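Local coordinates for protein probable M18 family aminopeptidase 1 (Thermotoga maritima, PDB 2GLF) that probably acts as a metal-dependent aminopeptidase of the M18 family, releasing amino acids from the N terminus of peptides with the help of zinc or a similar metal, at residues 15-20 with 433-437; 26-32 with 251-255; 31-35 with 133-137. All coordinates share one frame; numbering follows the deposited sequence.

Contact 1. Residues 15-20 with 433-437; sequences EIEAFS and KADLF
Lys433 NZ is gripped by three groups. Glu17 OE2 takes it in a salt bridge of 2.7 Å, using the syn lone pair of the carboxylate. Outside the two segments, Glu235 adds a second salt bridge and the backbone O of Arg240 accepts a hydrogen bond. The lysine chain is fully extended beyond CG and runs alongside Ser20, whose CB lies 3.8 Å from Lys433 CG. Ser20 OG turns back to its own helix and bonds to Glu17 O. At the base of the lysine, Ile16 CG2 packs on Lys433 CB at 3.5 Å.

The rest of the contact is mainly apolar. Phe437 CG stands opposite its backbone N (chi1 -172°), which carries the ring across to helix 13-29. There it presents an edge to the face of Phe19 in an offset edge-to-face pair, with centroids 5.6 Å apart and planes at 72°. Ile16 crosses Phe437 at about a right angle, its CG1 reaching Phe437 CB. Glu15 flanks the same ring at CZ. Leu436 CD1 meets Phe19 at CD2. Tyr440 stacks on Phe19 as well.

The axes of segments 15-20 and 433-437, on helices 13-29 and 433-449, cross at 81° and come within 9.0 Å. The amino group of a buried lysine thus has two carboxylates beside it, which would probably stabilise its positive charge, while hydrophobic packing joins the two helices.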
ATOM      1  N   GLU A  15      44.277 -18.174 -38.017  1.00 22.70           N
ATOM      2  CA  GLU A  15      44.720 -16.863 -37.561  1.00 22.71           C
ATOM      3  C   GLU A  15      43.977 -16.409 -36.303  1.00 22.06           C
ATOM      4  O   GLU A  15      44.558 -15.764 -35.435  1.00 22.94           O
ATOM      5  CB  GLU A  15      44.573 -15.821 -38.681  1.00 29.16           C
ATOM      6  CG  GLU A  15      45.523 -16.050 -39.851  1.00 32.36           C
ATOM      7  CD  GLU A  15      45.502 -14.926 -40.872  1.00 40.47           C
ATOM      8  OE1 GLU A  15      45.869 -13.787 -40.518  1.00 43.35           O
ATOM      9  OE2 GLU A  15      45.122 -15.178 -42.034  1.00 43.25           O
ATOM     10  N   ILE A  16      42.698 -16.757 -36.201  1.00 19.07           N
ATOM     11  CA  ILE A  16      41.882 -16.390 -35.046  1.00 17.54           C
ATOM     12  C   ILE A  16      42.354 -17.159 -33.816  1.00 17.45           C
ATOM     13  O   ILE A  16      42.614 -16.570 -32.771  1.00 17.91           O
ATOM     14  CB  ILE A  16      40.385 -16.697 -35.315  1.00  9.86           C
ATOM     15  CG1 ILE A  16      39.833 -15.709 -36.353  1.00  9.86           C
ATOM     16  CG2 ILE A  16      39.591 -16.641 -34.020  1.00  9.86           C
ATOM     17  CD1 ILE A  16      38.503 -16.104 -36.931  1.00  9.86           C
ATOM     18  N   GLU A  17      42.469 -18.477 -33.946  1.00 15.28           N
ATOM     19  CA  GLU A  17      42.929 -19.320 -32.847  1.00 15.18           C
ATOM     20  C   GLU A  17      44.269 -18.845 -32.306  1.00 14.49           C
ATOM     21  O   GLU A  17      44.442 -18.668 -31.096  1.00 14.32           O
ATOM     22  CB  GLU A  17      43.060 -20.771 -33.308  1.00 38.10           C
ATOM     23  CG  GLU A  17      41.802 -21.570 -33.130  1.00 42.62           C
ATOM     24  CD  GLU A  17      41.326 -21.537 -31.698  1.00 50.05           C
ATOM     25  OE1 GLU A  17      42.122 -21.903 -30.805  1.00 51.74           O
ATOM     26  OE2 GLU A  17      40.164 -21.142 -31.467  1.00 53.27           O
ATOM     27  N   ALA A  18      45.222 -18.646 -33.213  1.00 22.22           N
ATOM     28  CA  ALA A  18      46.553 -18.195 -32.831  1.00 21.07           C
ATOM     29  C   ALA A  18      46.460 -16.893 -32.050  1.00 20.48           C
ATOM     30  O   ALA A  18      47.011 -16.779 -30.961  1.00 20.35           O
ATOM     31  CB  ALA A  18      47.410 -17.999 -34.071  1.00 33.38           C
ATOM     32  N   PHE A  19      45.737 -15.927 -32.610  1.00 19.70           N
ATOM     33  CA  PHE A  19      45.581 -14.621 -31.992  1.00 19.80           C
ATOM     34  C   PHE A  19      44.858 -14.656 -30.651  1.00 20.01           C
ATOM     35  O   PHE A  19      45.145 -13.841 -29.767  1.00 19.83           O
ATOM     36  CB  PHE A  19      44.841 -13.668 -32.931  1.00 13.27           C
ATOM     37  CG  PHE A  19      44.914 -12.237 -32.496  1.00 13.11           C
ATOM     38  CD1 PHE A  19      46.100 -11.522 -32.624  1.00 13.23           C
ATOM     39  CD2 PHE A  19      43.824 -11.621 -31.896  1.00 13.82           C
ATOM     40  CE1 PHE A  19      46.203 -10.217 -32.157  1.00 12.79           C
ATOM     41  CE2 PHE A  19      43.914 -10.319 -31.425  1.00 14.67           C
ATOM     42  CZ  PHE A  19      45.108  -9.612 -31.554  1.00 12.56           C
ATOM     43  N   SER A  20      43.914 -15.585 -30.499  1.00 19.22           N
ATOM     44  CA  SER A  20      43.170 -15.695 -29.248  1.00 20.16           C
ATOM     45  C   SER A  20      44.077 -16.321 -28.199  1.00 19.88           C
ATOM     46  O   SER A  20      44.002 -15.988 -27.011  1.00 19.82           O
ATOM     47  CB  SER A  20      41.915 -16.552 -29.432  1.00 24.07           C
ATOM     48  OG  SER A  20      42.250 -17.910 -29.658  1.00 28.71           O
ATOM     49  N   LYS A 433      36.027 -14.927 -30.229  1.00 14.45           N
ATOM     50  CA  LYS A 433      37.402 -14.995 -30.731  1.00 13.77           C
ATOM     51  C   LYS A 433      37.471 -14.269 -32.069  1.00 13.58           C
ATOM     52  O   LYS A 433      38.450 -13.588 -32.366  1.00 13.98           O
ATOM     53  CB  LYS A 433      37.850 -16.445 -30.936  1.00 14.38           C
ATOM     54  CG  LYS A 433      38.166 -17.191 -29.669  1.00 15.28           C
ATOM     55  CD  LYS A 433      38.534 -18.622 -29.975  1.00 14.50           C
ATOM     56  CE  LYS A 433      38.851 -19.381 -28.702  1.00 13.78           C
ATOM     57  NZ  LYS A 433      39.234 -20.789 -28.996  1.00  8.90           N
ATOM     58  N   ALA A 434      36.425 -14.430 -32.876  1.00 18.96           N
ATOM     59  CA  ALA A 434      36.363 -13.780 -34.181  1.00 18.96           C
ATOM     60  C   ALA A 434      36.352 -12.254 -34.038  1.00 18.96           C
ATOM     61  O   ALA A 434      37.023 -11.553 -34.794  1.00 18.96           O
ATOM     62  CB  ALA A 434      35.123 -14.249 -34.949  1.00 13.80           C
ATOM     63  N   ASP A 435      35.599 -11.741 -33.069  1.00 12.49           N
ATOM     64  CA  ASP A 435      35.541 -10.298 -32.876  1.00 13.48           C
ATOM     65  C   ASP A 435      36.867  -9.783 -32.332  1.00 13.49           C
ATOM     66  O   ASP A 435      37.360  -8.730 -32.750  1.00 13.81           O
ATOM     67  CB  ASP A 435      34.395  -9.912 -31.931  1.00 29.70           C
ATOM     68  CG  ASP A 435      33.017 -10.155 -32.546  1.00 33.03           C
ATOM     69  OD1 ASP A 435      32.872 -10.045 -33.781  1.00 34.09           O
ATOM     70  OD2 ASP A 435      32.069 -10.438 -31.787  1.00 36.46           O
ATOM     71  N   LEU A 436      37.449 -10.531 -31.403  1.00 18.36           N
ATOM     72  CA  LEU A 436      38.727 -10.155 -30.815  1.00 17.82           C
ATOM     73  C   LEU A 436      39.703  -9.824 -31.949  1.00 19.08           C
ATOM     74  O   LEU A 436      40.317  -8.752 -31.976  1.00 19.05           O
ATOM     75  CB  LEU A 436      39.259 -11.320 -29.979  1.00  8.65           C
ATOM     76  CG  LEU A 436      40.471 -11.190 -29.051  1.00  8.65           C
ATOM     77  CD1 LEU A 436      41.517 -12.201 -29.477  1.00  8.65           C
ATOM     78  CD2 LEU A 436      41.036  -9.780 -29.058  1.00  8.65           C
ATOM     79  N   PHE A 437      39.816 -10.753 -32.895  1.00 18.08           N
ATOM     80  CA  PHE A 437      40.702 -10.618 -34.043  1.00 18.14           C
ATOM     81  C   PHE A 437      40.303  -9.467 -34.948  1.00 18.22           C
ATOM     82  O   PHE A 437      41.129  -8.625 -35.303  1.00 17.55           O
ATOM     83  CB  PHE A 437      40.687 -11.910 -34.857  1.00 17.91           C
ATOM     84  CG  PHE A 437      41.707 -11.950 -35.968  1.00 18.66           C
ATOM     85  CD1 PHE A 437      43.069 -12.041 -35.682  1.00 20.13           C
ATOM     86  CD2 PHE A 437      41.303 -11.913 -37.301  1.00 20.42           C
ATOM     87  CE1 PHE A 437      44.013 -12.096 -36.701  1.00 18.97           C
ATOM     88  CE2 PHE A 437      42.239 -11.965 -38.327  1.00 20.44           C
ATOM     89  CZ  PHE A 437      43.601 -12.058 -38.025  1.00 18.78           C
TER

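Contact 2. Residues 26-32 with 251-255; sequences FMSKAKT and RICAY
Phe26 and Tyr255 make the aromatic part of this contact. Their planes are near parallel, at 30°, but the rings are slid apart and barely overlap. The centroids are 4.9 Å apart. Tyr255 CD1 sits over one face of Phe26, near CD2 and CG. The two side chains pass each other in opposite directions. Each ring has CG anti to its backbone N (chi1 178° for Phe26, -172° for Tyr255), and this turns each ring toward the other helix. The hydroxyl of Tyr255 bonds to Arg259.

Apolar packing continues beside the rings. The selenomethionine Met27 is bent at chi2 and chi3, and its SE comes to 3.7 Å from Arg251 CB. Ala30 CB lies 4.0 Å from Arg251 CD, so the aliphatic part of the arginine is lined by Met27 and Ala30. Thr36 of the next helix also touches Phe26, Ala30 and Arg251.

The contact lies deep in the M18 metallopeptidase fold. Helix 248-263 starts beside the metal site: its residue Asp249 binds both manganese ions, and the side chain of Arg251 is about 9 Å from a bound manganese.

The polar part belongs to Arg251. Backbone of the turn after helix 13-29 lies over one face of the guanidinium, with Ala30 O, Lys31 C and Thr32 N on that side. A water sits at the guanidinium edge, in its plane. It accepts from Arg251 NH2 at 2.9 Å and donates to Lys31 O at 2.8 Å. Arg251 NH2 also makes a weak hydrogen bond to Ile93 O.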
ATOM      1  N   PHE A  26      48.309 -12.936 -22.348  1.00 22.28           N
ATOM      2  CA  PHE A  26      48.377 -11.578 -21.830  1.00 21.95           C
ATOM      3  C   PHE A  26      47.361 -11.424 -20.703  1.00 21.88           C
ATOM      4  O   PHE A  26      47.677 -10.909 -19.633  1.00 21.42           O
ATOM      5  CB  PHE A  26      48.038 -10.594 -22.951  1.00 23.34           C
ATOM      6  CG  PHE A  26      48.038  -9.154 -22.525  1.00 23.86           C
ATOM      7  CD1 PHE A  26      49.216  -8.527 -22.136  1.00 24.25           C
ATOM      8  CD2 PHE A  26      46.860  -8.414 -22.539  1.00 23.84           C
ATOM      9  CE1 PHE A  26      49.221  -7.181 -21.768  1.00 24.82           C
ATOM     10  CE2 PHE A  26      46.848  -7.068 -22.175  1.00 23.00           C
ATOM     11  CZ  PHE A  26      48.036  -6.448 -21.788  1.00 24.36           C
HETATM   12  N   MSE A  27      46.141 -11.890 -20.957  1.00 37.72           N
HETATM   13  CA  MSE A  27      45.044 -11.795 -20.000  1.00 37.75           C
HETATM   14  C   MSE A  27      45.297 -12.493 -18.667  1.00 37.74           C
HETATM   15  O   MSE A  27      44.838 -12.035 -17.619  1.00 37.88           O
HETATM   16  CB  MSE A  27      43.764 -12.335 -20.638  1.00 42.44           C
HETATM   17  CG  MSE A  27      42.538 -11.466 -20.394  1.00 42.47           C
HETATM   18 SE   MSE A  27      42.822  -9.569 -20.769  1.00 43.56          SE
HETATM   19  CE  MSE A  27      44.000  -9.740 -22.277  1.00 42.36           C
ATOM     20  N   SER A  28      46.023 -13.603 -18.696  1.00 27.21           N
ATOM     21  CA  SER A  28      46.314 -14.320 -17.460  1.00 27.06           C
ATOM     22  C   SER A  28      47.332 -13.545 -16.632  1.00 27.27           C
ATOM     23  O   SER A  28      47.563 -13.869 -15.477  1.00 27.47           O
ATOM     24  CB  SER A  28      46.882 -15.711 -17.751  1.00 34.38           C
ATOM     25  OG  SER A  28      48.276 -15.641 -18.002  1.00 36.03           O
ATOM     26  N   LYS A  29      47.941 -12.525 -17.224  1.00 28.81           N
ATOM     27  CA  LYS A  29      48.942 -11.740 -16.512  1.00 29.39           C
ATOM     28  C   LYS A  29      48.462 -10.328 -16.158  1.00 28.79           C
ATOM     29  O   LYS A  29      49.058  -9.663 -15.310  1.00 29.43           O
ATOM     30  CB  LYS A  29      50.228 -11.663 -17.348  1.00 29.75           C
ATOM     31  CG  LYS A  29      50.777 -13.024 -17.770  1.00 31.54           C
ATOM     32  CD  LYS A  29      52.037 -12.905 -18.622  1.00 31.90           C
ATOM     33  CE  LYS A  29      53.220 -12.388 -17.810  1.00 37.07           C
ATOM     34  NZ  LYS A  29      54.450 -12.182 -18.639  1.00 34.89           N
ATOM     35  N   ALA A  30      47.378  -9.883 -16.785  1.00 29.55           N
ATOM     36  CA  ALA A  30      46.854  -8.544 -16.540  1.00 28.79           C
ATOM     37  C   ALA A  30      45.516  -8.498 -15.783  1.00 28.68           C
ATOM     38  O   ALA A  30      44.465  -8.251 -16.380  1.00 29.90           O
ATOM     39  CB  ALA A  30      46.726  -7.802 -17.873  1.00 19.54           C
ATOM     40  N   LYS A  31      45.555  -8.720 -14.472  1.00 18.12           N
ATOM     41  CA  LYS A  31      44.335  -8.692 -13.664  1.00 17.57           C
ATOM     42  C   LYS A  31      44.097  -7.315 -13.064  1.00 16.56           C
ATOM     43  O   LYS A  31      42.956  -6.920 -12.810  1.00 15.00           O
ATOM     44  CB  LYS A  31      44.401  -9.709 -12.523  1.00 35.70           C
ATOM     45  CG  LYS A  31      44.313 -11.166 -12.935  1.00 38.58           C
ATOM     46  CD  LYS A  31      45.658 -11.705 -13.358  1.00 44.30           C
ATOM     47  CE  LYS A  31      45.722 -13.212 -13.156  1.00 46.19           C
ATOM     48  NZ  LYS A  31      45.552 -13.587 -11.721  1.00 48.31           N
ATOM     49  N   THR A  32      45.182  -6.586 -12.831  1.00 18.84           N
ATOM     50  CA  THR A  32      45.085  -5.255 -12.250  1.00 18.40           C
ATOM     51  C   THR A  32      45.749  -4.266 -13.191  1.00 18.36           C
ATOM     52  O   THR A  32      46.504  -4.673 -14.074  1.00 18.36           O
ATOM     53  CB  THR A  32      45.778  -5.218 -10.888  1.00 24.88           C
ATOM     54  OG1 THR A  32      47.190  -5.372 -11.063  1.00 26.47           O
ATOM     55  CG2 THR A  32      45.267  -6.358 -10.018  1.00 23.08           C
ATOM     56  N   ARG A 251      40.482  -4.553 -21.480  1.00 20.94           N
ATOM     57  CA  ARG A 251      41.858  -5.017 -21.606  1.00 21.07           C
ATOM     58  C   ARG A 251      41.847  -5.735 -22.951  1.00 21.51           C
ATOM     59  O   ARG A 251      42.892  -5.989 -23.547  1.00 21.35           O
ATOM     60  CB  ARG A 251      42.259  -5.968 -20.468  1.00 12.24           C
ATOM     61  CG  ARG A 251      42.183  -5.310 -19.100  1.00 12.32           C
ATOM     62  CD  ARG A 251      43.191  -5.861 -18.112  1.00 11.82           C
ATOM     63  NE  ARG A 251      43.205  -5.034 -16.910  1.00 13.98           N
ATOM     64  CZ  ARG A 251      42.481  -5.271 -15.823  1.00 13.82           C
ATOM     65  NH1 ARG A 251      41.683  -6.324 -15.775  1.00 16.38           N
ATOM     66  NH2 ARG A 251      42.537  -4.442 -14.793  1.00 10.73           N
ATOM     67  N   ILE A 252      40.640  -6.033 -23.432  1.00 17.66           N
ATOM     68  CA  ILE A 252      40.478  -6.691 -24.715  1.00 18.06           C
ATOM     69  C   ILE A 252      40.728  -5.645 -25.786  1.00 18.07           C
ATOM     70  O   ILE A 252      41.180  -5.958 -26.881  1.00 19.22           O
ATOM     71  CB  ILE A 252      39.058  -7.267 -24.900  1.00 15.28           C
ATOM     72  CG1 ILE A 252      39.046  -8.216 -26.104  1.00 15.28           C
ATOM     73  CG2 ILE A 252      38.059  -6.141 -25.127  1.00 15.28           C
ATOM     74  CD1 ILE A 252      37.780  -9.038 -26.229  1.00 15.28           C
ATOM     75  N   CYS A 253      40.425  -4.394 -25.467  1.00 21.35           N
ATOM     76  CA  CYS A 253      40.658  -3.317 -26.409  1.00 21.19           C
ATOM     77  C   CYS A 253      42.080  -2.828 -26.258  1.00 20.82           C
ATOM     78  O   CYS A 253      42.676  -2.320 -27.204  1.00 20.37           O
ATOM     79  CB  CYS A 253      39.686  -2.177 -26.164  1.00 18.48           C
ATOM     80  SG  CYS A 253      38.126  -2.492 -26.935  1.00 20.56           S
ATOM     81  N   ALA A 254      42.622  -2.993 -25.057  1.00 23.46           N
ATOM     82  CA  ALA A 254      43.988  -2.586 -24.780  1.00 23.80           C
ATOM     83  C   ALA A 254      44.937  -3.507 -25.530  1.00 23.53           C
ATOM     84  O   ALA A 254      45.914  -3.059 -26.126  1.00 23.49           O
ATOM     85  CB  ALA A 254      44.262  -2.659 -23.293  1.00  1.76           C
ATOM     86  N   TYR A 255      44.638  -4.800 -25.514  1.00 16.85           N
ATOM     87  CA  TYR A 255      45.491  -5.767 -26.187  1.00 16.77           C
ATOM     88  C   TYR A 255      45.427  -5.655 -27.699  1.00 16.87           C
ATOM     89  O   TYR A 255      46.460  -5.670 -28.365  1.00 16.90           O
ATOM     90  CB  TYR A 255      45.126  -7.192 -25.781  1.00 20.69           C
ATOM     91  CG  TYR A 255      46.108  -8.210 -26.299  1.00 19.87           C
ATOM     92  CD1 TYR A 255      47.402  -8.280 -25.786  1.00 22.34           C
ATOM     93  CD2 TYR A 255      45.755  -9.089 -27.324  1.00 19.91           C
ATOM     94  CE1 TYR A 255      48.329  -9.199 -26.276  1.00 20.99           C
ATOM     95  CE2 TYR A 255      46.675 -10.015 -27.827  1.00 19.62           C
ATOM     96  CZ  TYR A 255      47.960 -10.064 -27.297  1.00 21.05           C
ATOM     97  OH  TYR A 255      48.874 -10.970 -27.791  1.00 23.01           O
TER
HETATM   98  O   HOH W   1      41.338  -4.679 -12.178  1.00 29.11           O

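Contact 3. Residues 31-35 with 133-137; sequences KTERM and EIHGV
Met35, a selenomethionine, and His135 cross at about a right angle. Met35 SE lies over the face of the imidazole, 4.1 Å from the ring centroid and 16° off the ring normal. This is a sulfur-aromatic type of contact, with selenium in place of sulfur. Thr32 CG2 packs against His135 CB at 3.8 Å. On its other branch, Thr32 OG1 accepts from Met35 N at 3.2 Å, an N-cap bond that starts helix 33-45.

The imidazole bonds along its own strand. His135 NE2 donates to Glu133 OE1 at 3.1 Å, meeting the carboxylate from above its plane. His135 ND1 is bonded to His149 on the neighbouring strand 145-150. Lys31 comes to Glu133 at about a right angle, bent at chi2 and chi4 (84° and -62°), and its NZ forms a salt bridge of 2.7 Å with Glu133 OE1.

At the other end, Val137 CG1 sits over one face of the Arg34 guanidinium, 3.6 Å from CZ. The nitrogens of that group pair with Glu224 and with Glu371 of the second subunit.

A leucine in place of His135 has no N-H and no ring face, which would probably leave Glu133 freer to turn, His149 without this partner and the selenium of Met35 without its aromatic face.

Helix 33-45 and the turn before it thus meet the six-stranded antiparallel sheet through mixed chemistry. Glu133 OE1 is shared by an ammonium and an imidazole N-H. Lys31 NZ, which also forms a long, weak ion pair with Asp152, is likely to ease the repulsion between that carboxylate and Glu133.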
ATOM      1  N   LYS A  31      45.555  -8.720 -14.472  1.00 18.12           N
ATOM      2  CA  LYS A  31      44.335  -8.692 -13.664  1.00 17.57           C
ATOM      3  C   LYS A  31      44.097  -7.315 -13.064  1.00 16.56           C
ATOM      4  O   LYS A  31      42.956  -6.920 -12.810  1.00 15.00           O
ATOM      5  CB  LYS A  31      44.401  -9.709 -12.523  1.00 35.70           C
ATOM      6  CG  LYS A  31      44.313 -11.166 -12.935  1.00 38.58           C
ATOM      7  CD  LYS A  31      45.658 -11.705 -13.358  1.00 44.30           C
ATOM      8  CE  LYS A  31      45.722 -13.212 -13.156  1.00 46.19           C
ATOM      9  NZ  LYS A  31      45.552 -13.587 -11.721  1.00 48.31           N
ATOM     10  N   THR A  32      45.182  -6.586 -12.831  1.00 18.84           N
ATOM     11  CA  THR A  32      45.085  -5.255 -12.250  1.00 18.40           C
ATOM     12  C   THR A  32      45.749  -4.266 -13.191  1.00 18.36           C
ATOM     13  O   THR A  32      46.504  -4.673 -14.074  1.00 18.36           O
ATOM     14  CB  THR A  32      45.778  -5.218 -10.888  1.00 24.88           C
ATOM     15  OG1 THR A  32      47.190  -5.372 -11.063  1.00 26.47           O
ATOM     16  CG2 THR A  32      45.267  -6.358 -10.018  1.00 23.08           C
ATOM     17  N   GLU A  33      45.475  -2.974 -13.010  1.00 22.10           N
ATOM     18  CA  GLU A  33      46.051  -1.962 -13.889  1.00 23.17           C
ATOM     19  C   GLU A  33      47.566  -1.860 -13.741  1.00 22.90           C
ATOM     20  O   GLU A  33      48.268  -1.587 -14.708  1.00 22.20           O
ATOM     21  CB  GLU A  33      45.395  -0.588 -13.661  1.00 33.63           C
ATOM     22  CG  GLU A  33      45.785   0.118 -12.380  1.00 36.81           C
ATOM     23  CD  GLU A  33      45.188  -0.526 -11.149  1.00 43.18           C
ATOM     24  OE1 GLU A  33      45.530  -0.094 -10.024  1.00 45.62           O
ATOM     25  OE2 GLU A  33      44.370  -1.460 -11.301  1.00 46.02           O
ATOM     26  N   ARG A  34      48.074  -2.089 -12.536  1.00 29.45           N
ATOM     27  CA  ARG A  34      49.515  -2.027 -12.323  1.00 29.94           C
ATOM     28  C   ARG A  34      50.165  -3.200 -13.048  1.00 30.59           C
ATOM     29  O   ARG A  34      51.290  -3.095 -13.538  1.00 30.95           O
ATOM     30  CB  ARG A  34      49.847  -2.086 -10.829  1.00 19.81           C
ATOM     31  CG  ARG A  34      49.110  -1.048 -10.006  1.00 18.97           C
ATOM     32  CD  ARG A  34      49.355  -1.232  -8.517  1.00 19.22           C
ATOM     33  NE  ARG A  34      50.584  -0.577  -8.102  1.00 23.65           N
ATOM     34  CZ  ARG A  34      50.625   0.576  -7.446  1.00 24.40           C
ATOM     35  NH1 ARG A  34      49.500   1.197  -7.123  1.00 29.09           N
ATOM     36  NH2 ARG A  34      51.794   1.112  -7.130  1.00 23.12           N
HETATM   37  N   MSE A  35      49.447  -4.314 -13.125  1.00 25.00           N
HETATM   38  CA  MSE A  35      49.955  -5.505 -13.789  1.00 26.54           C
HETATM   39  C   MSE A  35      49.903  -5.368 -15.302  1.00 24.84           C
HETATM   40  O   MSE A  35      50.828  -5.786 -16.003  1.00 24.74           O
HETATM   41  CB  MSE A  35      49.149  -6.735 -13.362  1.00 59.20           C
HETATM   42  CG  MSE A  35      49.847  -7.620 -12.347  1.00 61.02           C
HETATM   43 SE   MSE A  35      48.655  -8.912 -11.527  1.00 64.25          SE
HETATM   44  CE  MSE A  35      48.244  -7.875  -9.963  1.00 61.61           C
ATOM     45  N   GLU A 133      41.696 -13.875  -5.717  1.00 11.32           N
ATOM     46  CA  GLU A 133      43.146 -13.689  -5.691  1.00 12.46           C
ATOM     47  C   GLU A 133      43.447 -12.291  -5.139  1.00 13.06           C
ATOM     48  O   GLU A 133      42.732 -11.333  -5.436  1.00 12.97           O
ATOM     49  CB  GLU A 133      43.729 -13.771  -7.100  1.00 30.56           C
ATOM     50  CG  GLU A 133      43.675 -15.126  -7.754  1.00 35.17           C
ATOM     51  CD  GLU A 133      44.292 -15.106  -9.143  1.00 40.85           C
ATOM     52  OE1 GLU A 133      45.436 -14.623  -9.276  1.00 42.57           O
ATOM     53  OE2 GLU A 133      43.639 -15.576 -10.100  1.00 43.88           O
ATOM     54  N   ILE A 134      44.494 -12.173  -4.333  1.00 10.71           N
ATOM     55  CA  ILE A 134      44.889 -10.870  -3.796  1.00 11.66           C
ATOM     56  C   ILE A 134      46.034 -10.346  -4.666  1.00 10.97           C
ATOM     57  O   ILE A 134      46.922 -11.101  -5.036  1.00 10.43           O
ATOM     58  CB  ILE A 134      45.391 -10.980  -2.345  1.00 25.34           C
ATOM     59  CG1 ILE A 134      44.217 -11.097  -1.389  1.00 25.91           C
ATOM     60  CG2 ILE A 134      46.200  -9.767  -1.977  1.00 26.85           C
ATOM     61  CD1 ILE A 134      44.660 -11.288   0.048  1.00 31.34           C
ATOM     62  N   HIS A 135      46.008  -9.059  -4.992  1.00 28.63           N
ATOM     63  CA  HIS A 135      47.056  -8.458  -5.819  1.00 28.61           C
ATOM     64  C   HIS A 135      47.283  -6.994  -5.462  1.00 28.85           C
ATOM     65  O   HIS A 135      46.331  -6.243  -5.255  1.00 28.80           O
ATOM     66  CB  HIS A 135      46.686  -8.548  -7.298  1.00 13.78           C
ATOM     67  CG  HIS A 135      46.869  -9.910  -7.889  1.00 13.43           C
ATOM     68  ND1 HIS A 135      48.102 -10.515  -7.989  1.00 13.43           N
ATOM     69  CD2 HIS A 135      45.982 -10.772  -8.437  1.00 13.76           C
ATOM     70  CE1 HIS A 135      47.968 -11.693  -8.572  1.00 13.43           C
ATOM     71  NE2 HIS A 135      46.691 -11.873  -8.854  1.00 14.07           N
ATOM     72  N   GLY A 136      48.542  -6.579  -5.392  1.00 20.51           N
ATOM     73  CA  GLY A 136      48.802  -5.193  -5.068  1.00 20.26           C
ATOM     74  C   GLY A 136      50.206  -4.893  -4.588  1.00 20.60           C
ATOM     75  O   GLY A 136      51.168  -5.542  -4.992  1.00 21.17           O
ATOM     76  N   VAL A 137      50.315  -3.896  -3.715  1.00 22.32           N
ATOM     77  CA  VAL A 137      51.603  -3.487  -3.186  1.00 22.26           C
ATOM     78  C   VAL A 137      51.461  -2.761  -1.839  1.00 22.44           C
ATOM     79  O   VAL A 137      50.443  -2.125  -1.572  1.00 21.79           O
ATOM     80  CB  VAL A 137      52.322  -2.579  -4.209  1.00 16.24           C
ATOM     81  CG1 VAL A 137      51.437  -1.405  -4.578  1.00 14.39           C
ATOM     82  CG2 VAL A 137      53.636  -2.095  -3.636  1.00 18.53           C
TER

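How the contacts relate
From the N terminus, helix 13-29 enters contact 1 first. There it meets the C-terminal helix 433-449, closing a loop over nearly the whole chain. Contacts 2 and 3 both fall within that loop. The end of the same helix and the turn after it meet helix 248-263 in contact 2. Contact 3 starts from that turn, shares Lys31 and Thr32 with contact 2, and closes the shortest loop, at strand 132-139. Contacts 1 and 2 touch where Leu436 packs on Ile252 and Phe19 on Tyr255. Together the three tie the N-terminal helices to the last helix, the metal-site helix and the antiparallel sheet.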